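Local coordinates for IL-4-inducing protein (Schistosoma mansoni, PDB 4EL6), which binds IgE through a crystallin fold and so triggers antigen-independent activation of basophils and their release of interleukin-4, at residues L9-E14 against W35-V40; I22-S27 against S88-C93. One frame throughout, in Å; residues are numbered along the deposited sequence.

Contact 1. Residues L9-E14 against W35-V40; sequences LQLYDE and WTPGSV
Ser39 and Tyr12 form an antiparallel hydrogen-bonded pair in which Tyr12 N donates to Ser39 O at 2.9 Å, almost straight at 170°. The return bond from Ser39 N to Tyr12 O is weak, because Gly38 intrudes: Gly38 N reaches Tyr12 O at 2.8 Å, and the carbonyl takes both donors. The Ser39 side chain can be followed outward. Ser39 CB lies against Glu14 O. Ser39 OG, placed between the backbone N and the carbonyl carbon (chi1 50°), donates to Glu14 O at 2.7 Å in the carbonyl plane. On its way Ser39 OG passes 3.4 Å from Tyr12 CB. The same OG also hydrogen-bonds Glu17 N, so two backbone groups fix its rotation. On the face bearing Leu11 and Val40, Leu11 CD2 sits 4.0 Å from Pro37 CG and 4.1 Å from Val40 CG2, all three side chains pointing the same way, while Leu9 CD1 meets Val40 CG1 at 3.5 Å. A water bridges Asp13 O and Thr36 O at the loop end. Gly38 and Ser39 facing Tyr12 make a classic beta bulge, set between neighbouring antiparallel strands of a beta/gamma-crystallin-type sheet.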
loop_
_atom_site.group_PDB
_atom_site.type_symbol
_atom_site.label_atom_id
_atom_site.label_comp_id
_atom_site.label_asym_id
_atom_site.label_seq_id
_atom_site.Cartn_x
_atom_site.Cartn_y
_atom_site.Cartn_z
ATOM N N LEU A 9 6.196 -2.983 0.553
ATOM C CA LEU A 9 5.108 -2.718 -0.324
ATOM C C LEU A 9 5.783 -2.503 -1.677
ATOM O O LEU A 9 6.817 -1.725 -1.783
ATOM C CB LEU A 9 4.399 -1.418 0.141
ATOM C CG LEU A 9 3.247 -0.946 -0.740
ATOM C CD1 LEU A 9 2.049 -1.868 -0.656
ATOM C CD2 LEU A 9 2.849 0.473 -0.352
ATOM N N GLN A 10 5.236 -3.154 -2.720
ATOM C CA GLN A 10 5.743 -3.021 -4.076
ATOM C C GLN A 10 4.833 -2.219 -4.973
ATOM O O GLN A 10 3.651 -2.524 -5.022
ATOM C CB GLN A 10 5.975 -4.414 -4.700
ATOM C CG GLN A 10 6.958 -5.323 -3.931
ATOM C CD GLN A 10 6.765 -6.782 -4.304
ATOM O OE1 GLN A 10 5.653 -7.213 -4.573
ATOM N NE2 GLN A 10 7.844 -7.556 -4.289
ATOM N N LEU A 11 5.356 -1.153 -5.616
ATOM C CA LEU A 11 4.588 -0.276 -6.422
ATOM C C LEU A 11 5.169 -0.323 -7.838
ATOM O O LEU A 11 6.361 0.010 -8.055
ATOM C CB LEU A 11 4.633 1.156 -5.912
ATOM C CG LEU A 11 4.055 1.189 -4.520
ATOM C CD1 LEU A 11 5.237 1.301 -3.587
ATOM C CD2 LEU A 11 3.005 2.224 -4.332
ATOM N N TYR A 12 4.367 -0.791 -8.761
ATOM C CA TYR A 12 4.817 -1.000 -10.153
ATOM C C TYR A 12 4.321 0.075 -11.045
ATOM O O TYR A 12 3.181 0.516 -10.893
ATOM C CB TYR A 12 4.261 -2.350 -10.692
ATOM C CG TYR A 12 4.794 -3.528 -9.958
ATOM C CD1 TYR A 12 4.163 -3.985 -8.809
ATOM C CD2 TYR A 12 5.954 -4.190 -10.386
ATOM C CE1 TYR A 12 4.624 -5.093 -8.120
ATOM C CE2 TYR A 12 6.415 -5.296 -9.675
ATOM C CZ TYR A 12 5.750 -5.719 -8.533
ATOM O OH TYR A 12 6.188 -6.795 -7.815
ATOM N N ASP A 13 5.140 0.442 -12.028
ATOM C CA ASP A 13 4.774 1.487 -12.982
ATOM C C ASP A 13 3.550 1.078 -13.819
ATOM O O ASP A 13 2.688 1.892 -14.128
ATOM C CB ASP A 13 5.955 1.792 -13.915
ATOM C CG ASP A 13 6.930 2.833 -13.364
ATOM O OD1 ASP A 13 6.892 3.216 -12.171
ATOM O OD2 ASP A 13 7.791 3.249 -14.170
ATOM N N GLU A 14 3.490 -0.178 -14.214
ATOM C CA GLU A 14 2.483 -0.637 -15.147
ATOM C C GLU A 14 1.494 -1.557 -14.458
ATOM O O GLU A 14 1.733 -2.055 -13.351
ATOM C CB GLU A 14 3.138 -1.381 -16.299
ATOM C CG GLU A 14 3.871 -0.458 -17.281
ATOM C CD GLU A 14 4.764 -1.283 -18.163
ATOM O OE1 GLU A 14 4.194 -2.120 -18.893
ATOM O OE2 GLU A 14 6.015 -1.138 -18.068
ATOM N N TRP A 35 2.008 9.528 -5.702
ATOM C CA TRP A 35 2.462 8.375 -6.511
ATOM C C TRP A 35 1.343 7.734 -7.222
ATOM O O TRP A 35 0.323 7.488 -6.605
ATOM C CB TRP A 35 3.153 7.407 -5.606
ATOM C CG TRP A 35 4.481 7.941 -5.147
ATOM C CD1 TRP A 35 4.966 9.258 -5.243
ATOM C CD2 TRP A 35 5.519 7.196 -4.475
ATOM N NE1 TRP A 35 6.222 9.328 -4.676
ATOM C CE2 TRP A 35 6.599 8.127 -4.220
ATOM C CE3 TRP A 35 5.656 5.872 -4.074
ATOM C CZ2 TRP A 35 7.796 7.717 -3.630
ATOM C CZ3 TRP A 35 6.830 5.505 -3.460
ATOM C CH2 TRP A 35 7.870 6.408 -3.248
ATOM N N THR A 36 1.492 7.486 -8.528
ATOM C CA THR A 36 0.410 6.909 -9.348
ATOM C C THR A 36 0.840 5.609 -9.986
ATOM O O THR A 36 1.057 5.530 -11.214
ATOM C CB THR A 36 -0.010 7.919 -10.413
ATOM O OG1 THR A 36 1.171 8.309 -11.159
ATOM C CG2 THR A 36 -0.685 9.118 -9.755
ATOM N N PRO A 37 1.006 4.542 -9.200
ATOM C CA PRO A 37 1.420 3.262 -9.756
ATOM C C PRO A 37 0.276 2.602 -10.564
ATOM O O PRO A 37 -0.944 2.864 -10.373
ATOM C CB PRO A 37 1.703 2.449 -8.533
ATOM C CG PRO A 37 0.683 2.949 -7.506
ATOM C CD PRO A 37 0.715 4.429 -7.757
ATOM N N GLY A 38 0.686 1.747 -11.475
ATOM C CA GLY A 38 -0.232 0.891 -12.225
ATOM C C GLY A 38 -0.737 -0.260 -11.415
ATOM O O GLY A 38 -1.812 -0.757 -11.690
ATOM N N SER A 39 0.093 -0.820 -10.547
ATOM C CA SER A 39 -0.256 -1.925 -9.704
ATOM C C SER A 39 0.563 -1.919 -8.410
ATOM O O SER A 39 1.591 -1.340 -8.363
ATOM C CB SER A 39 -0.138 -3.288 -10.451
ATOM O OG SER A 39 1.089 -3.409 -11.092
ATOM N N VAL A 40 0.068 -2.601 -7.382
ATOM C CA VAL A 40 0.663 -2.595 -6.062
ATOM C C VAL A 40 0.486 -3.981 -5.481
ATOM O O VAL A 40 -0.580 -4.566 -5.593
ATOM C CB VAL A 40 -0.061 -1.593 -5.162
ATOM C CG1 VAL A 40 0.464 -1.627 -3.777
ATOM C CG2 VAL A 40 -0.025 -0.198 -5.781
HETATM O O HOH W 1 2.234 4.494 -13.546
#

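Contact 2. Residues I22-S27 against S88-C93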
loop_
_atom_site.group_PDB
_atom_site.type_symbol
_atom_site.label_atom_id
_atom_site.label_comp_id
_atom_site.label_asym_id
_atom_site.label_seq_id
_atom_site.Cartn_x
_atom_site.Cartn_y
_atom_site.Cartn_z
ATOM N N ILE A 22 9.092 0.332 -7.284
ATOM C CA ILE A 22 9.650 0.935 -6.111
ATOM C C ILE A 22 9.236 0.068 -4.947
ATOM O O ILE A 22 8.120 -0.408 -4.925
ATOM C CB ILE A 22 9.125 2.395 -5.873
ATOM C CG1 ILE A 22 9.597 3.322 -6.977
ATOM C CG2 ILE A 22 9.644 2.926 -4.541
ATOM C CD1 ILE A 22 8.848 4.617 -7.040
ATOM N N GLU A 23 10.139 -0.109 -3.975
ATOM C CA GLU A 23 9.853 -0.804 -2.728
ATOM C C GLU A 23 9.754 0.219 -1.585
ATOM O O GLU A 23 10.570 1.169 -1.461
ATOM C CB GLU A 23 10.915 -1.867 -2.393
ATOM C CG GLU A 23 10.960 -3.023 -3.378
ATOM C CD GLU A 23 12.016 -4.074 -3.014
ATOM O OE1 GLU A 23 11.821 -5.267 -3.318
ATOM O OE2 GLU A 23 13.028 -3.695 -2.417
ATOM N N VAL A 24 8.732 0.062 -0.772
ATOM C CA VAL A 24 8.553 0.963 0.364
ATOM C C VAL A 24 8.682 0.103 1.636
ATOM O O VAL A 24 8.039 -0.966 1.753
ATOM C CB VAL A 24 7.164 1.650 0.310
ATOM C CG1 VAL A 24 6.869 2.429 1.553
ATOM C CG2 VAL A 24 7.012 2.565 -0.909
ATOM N N TYR A 25 9.490 0.563 2.623
ATOM C CA TYR A 25 9.880 -0.246 3.777
ATOM C C TYR A 25 9.267 0.166 5.090
ATOM O O TYR A 25 9.276 -0.602 6.076
ATOM C CB TYR A 25 11.412 -0.219 3.951
ATOM C CG TYR A 25 12.141 -0.678 2.683
ATOM C CD1 TYR A 25 12.252 -2.020 2.384
ATOM C CD2 TYR A 25 12.644 0.218 1.804
ATOM C CE1 TYR A 25 12.898 -2.446 1.229
ATOM C CE2 TYR A 25 13.279 -0.186 0.640
ATOM C CZ TYR A 25 13.397 -1.508 0.363
ATOM O OH TYR A 25 14.066 -1.890 -0.791
ATOM N N LYS A 26 8.691 1.363 5.128
ATOM C CA LYS A 26 8.095 1.871 6.319
ATOM C C LYS A 26 7.102 2.962 5.956
ATOM O O LYS A 26 6.971 3.379 4.781
ATOM C CB LYS A 26 9.147 2.412 7.249
ATOM C CG LYS A 26 9.962 3.552 6.789
ATOM C CD LYS A 26 11.181 3.605 7.738
ATOM C CE LYS A 26 12.321 4.458 7.185
ATOM N NZ LYS A 26 13.408 4.675 8.213
ATOM N N SER A 27 6.362 3.328 6.966
ATOM C CA SER A 27 5.324 4.367 6.845
ATOM C C SER A 27 5.956 5.645 6.377
ATOM O O SER A 27 7.119 6.013 6.743
ATOM C CB SER A 27 4.622 4.620 8.149
ATOM O OG SER A 27 4.051 3.387 8.628
ATOM N N SER A 88 -0.891 9.609 -1.482
ATOM C CA SER A 88 -0.275 10.731 -0.763
ATOM C C SER A 88 0.383 10.339 0.541
ATOM O O SER A 88 1.194 11.112 1.029
ATOM C CB SER A 88 -1.234 11.904 -0.542
ATOM O OG SER A 88 -1.470 12.552 -1.761
ATOM N N SER A 89 -0.003 9.215 1.138
ATOM C CA SER A 89 0.710 8.691 2.340
ATOM C C SER A 89 0.483 7.205 2.416
ATOM O O SER A 89 -0.499 6.630 1.873
ATOM C CB SER A 89 0.343 9.419 3.621
ATOM O OG SER A 89 -1.055 9.353 3.982
ATOM N N ILE A 90 1.328 6.538 3.156
ATOM C CA ILE A 90 1.298 5.111 3.210
ATOM C C ILE A 90 1.608 4.725 4.644
ATOM O O ILE A 90 2.641 5.198 5.187
ATOM C CB ILE A 90 2.397 4.470 2.292
ATOM C CG1 ILE A 90 2.166 4.813 0.774
ATOM C CG2 ILE A 90 2.464 2.971 2.571
ATOM C CD1 ILE A 90 3.327 4.447 -0.112
ATOM N N LYS A 91 0.821 3.827 5.227
ATOM C CA LYS A 91 1.082 3.341 6.603
ATOM C C LYS A 91 1.344 1.841 6.608
ATOM O O LYS A 91 0.628 1.105 5.990
ATOM C CB LYS A 91 -0.003 3.666 7.573
ATOM C CG LYS A 91 0.405 3.404 9.011
ATOM C CD LYS A 91 -0.633 3.890 10.005
ATOM C CE LYS A 91 -0.359 5.349 10.336
ATOM N NZ LYS A 91 -0.977 5.766 11.621
ATOM N N ARG A 92 2.447 1.462 7.214
ATOM C CA ARG A 92 2.798 0.060 7.426
ATOM C C ARG A 92 2.299 -0.419 8.780
ATOM O O ARG A 92 2.530 0.223 9.822
ATOM C CB ARG A 92 4.311 -0.143 7.344
ATOM C CG ARG A 92 4.777 -1.600 7.558
ATOM C CD ARG A 92 6.303 -1.752 7.510
ATOM N NE ARG A 92 6.673 -3.082 7.934
ATOM C CZ ARG A 92 7.928 -3.487 8.136
ATOM N NH1 ARG A 92 8.969 -2.683 7.904
ATOM N NH2 ARG A 92 8.149 -4.721 8.597
ATOM N N CYS A 93 1.512 -1.494 8.724
ATOM C CA CYS A 93 0.917 -2.060 9.885
ATOM C C CYS A 93 1.136 -3.559 9.997
ATOM O O CYS A 93 1.855 -4.189 9.203
ATOM C CB CYS A 93 -0.569 -1.769 9.822
ATOM S SG CYS A 93 -0.929 0.012 9.574
#
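Ser27 and Lys91 bring the two backbones to their nearest approach, 4.4 Å between CA atoms, where the chain leaving strand 21-24 comes down on strand 89-95. No beta ladder joins the segments. Ser27 CA instead makes a CA-H...O contact with Ile90 O at 3.3 Å, and the polar bonds each pair a side chain with a backbone group.

Ser27 OG accepts the backbone N-H of Arg92, 2.9 Å from Arg92 N, with an angle of 164°. Lying beside its own backbone N, Ser27 OG also rests 3.7 Å from Lys91 CG. Beyond this point the Lys91 side chain makes a cation-pi contact with Tyr63.

The two strands belong to different sheets, 21-24 to the four-stranded one and 89-95 to the three-stranded one, so the contact spans the two halves of the beta sandwich expected of a beta/gamma-crystallin fold. Between them Val24 CG2 meets Ile90 CD1 at 4.2 Å, both side chains pointing inward from their strands. Trp55 of strand 52-58 touches both, and Leu9 of strand 9-12 does so too.

Arg92 supplies the second polar bond, side chain to backbone in the opposite sense to Ser27. Its chain is extended from CG to NE, with CG anti to the backbone N, and carries the guanidinium alongside Tyr25 O, which lies near its edge. Arg92 CD passes 3.5 Å from Tyr25 O, and Arg92 NH1 donates to it at 2.8 Å. The donor lies nearly in line with the carbonyl, yet the oxygen is 22° out of the guanidinium plane and the N-H...O angle is a bent 140°. Tyr25 OH makes a weak hydrogen bond to Glu23 OE2, the ring folding back toward strand 21-24, with Glu23 C above one face near the rim.

In the fold
From the N terminus the chain runs through strand 9-12, returns along 21-24 and leaves that sheet at the turn that ends contact 2's first segment. Contact 1 closes when residues 35-40 come back to the other edge of strand 9-12, a loop of 20 residues between its segments. Contact 2 closes much later, after 60 intervening residues that include strands 52-58 and 67-71. The segments alternate along the chain, so the two loops cross. Contact 1 works within one sheet, whereas contact 2 reaches from it to the other. They are joined by the 9-12/21-24 backbone pairing and by Leu9, whose CD2 packs on Ile90 CG2 between the sheets.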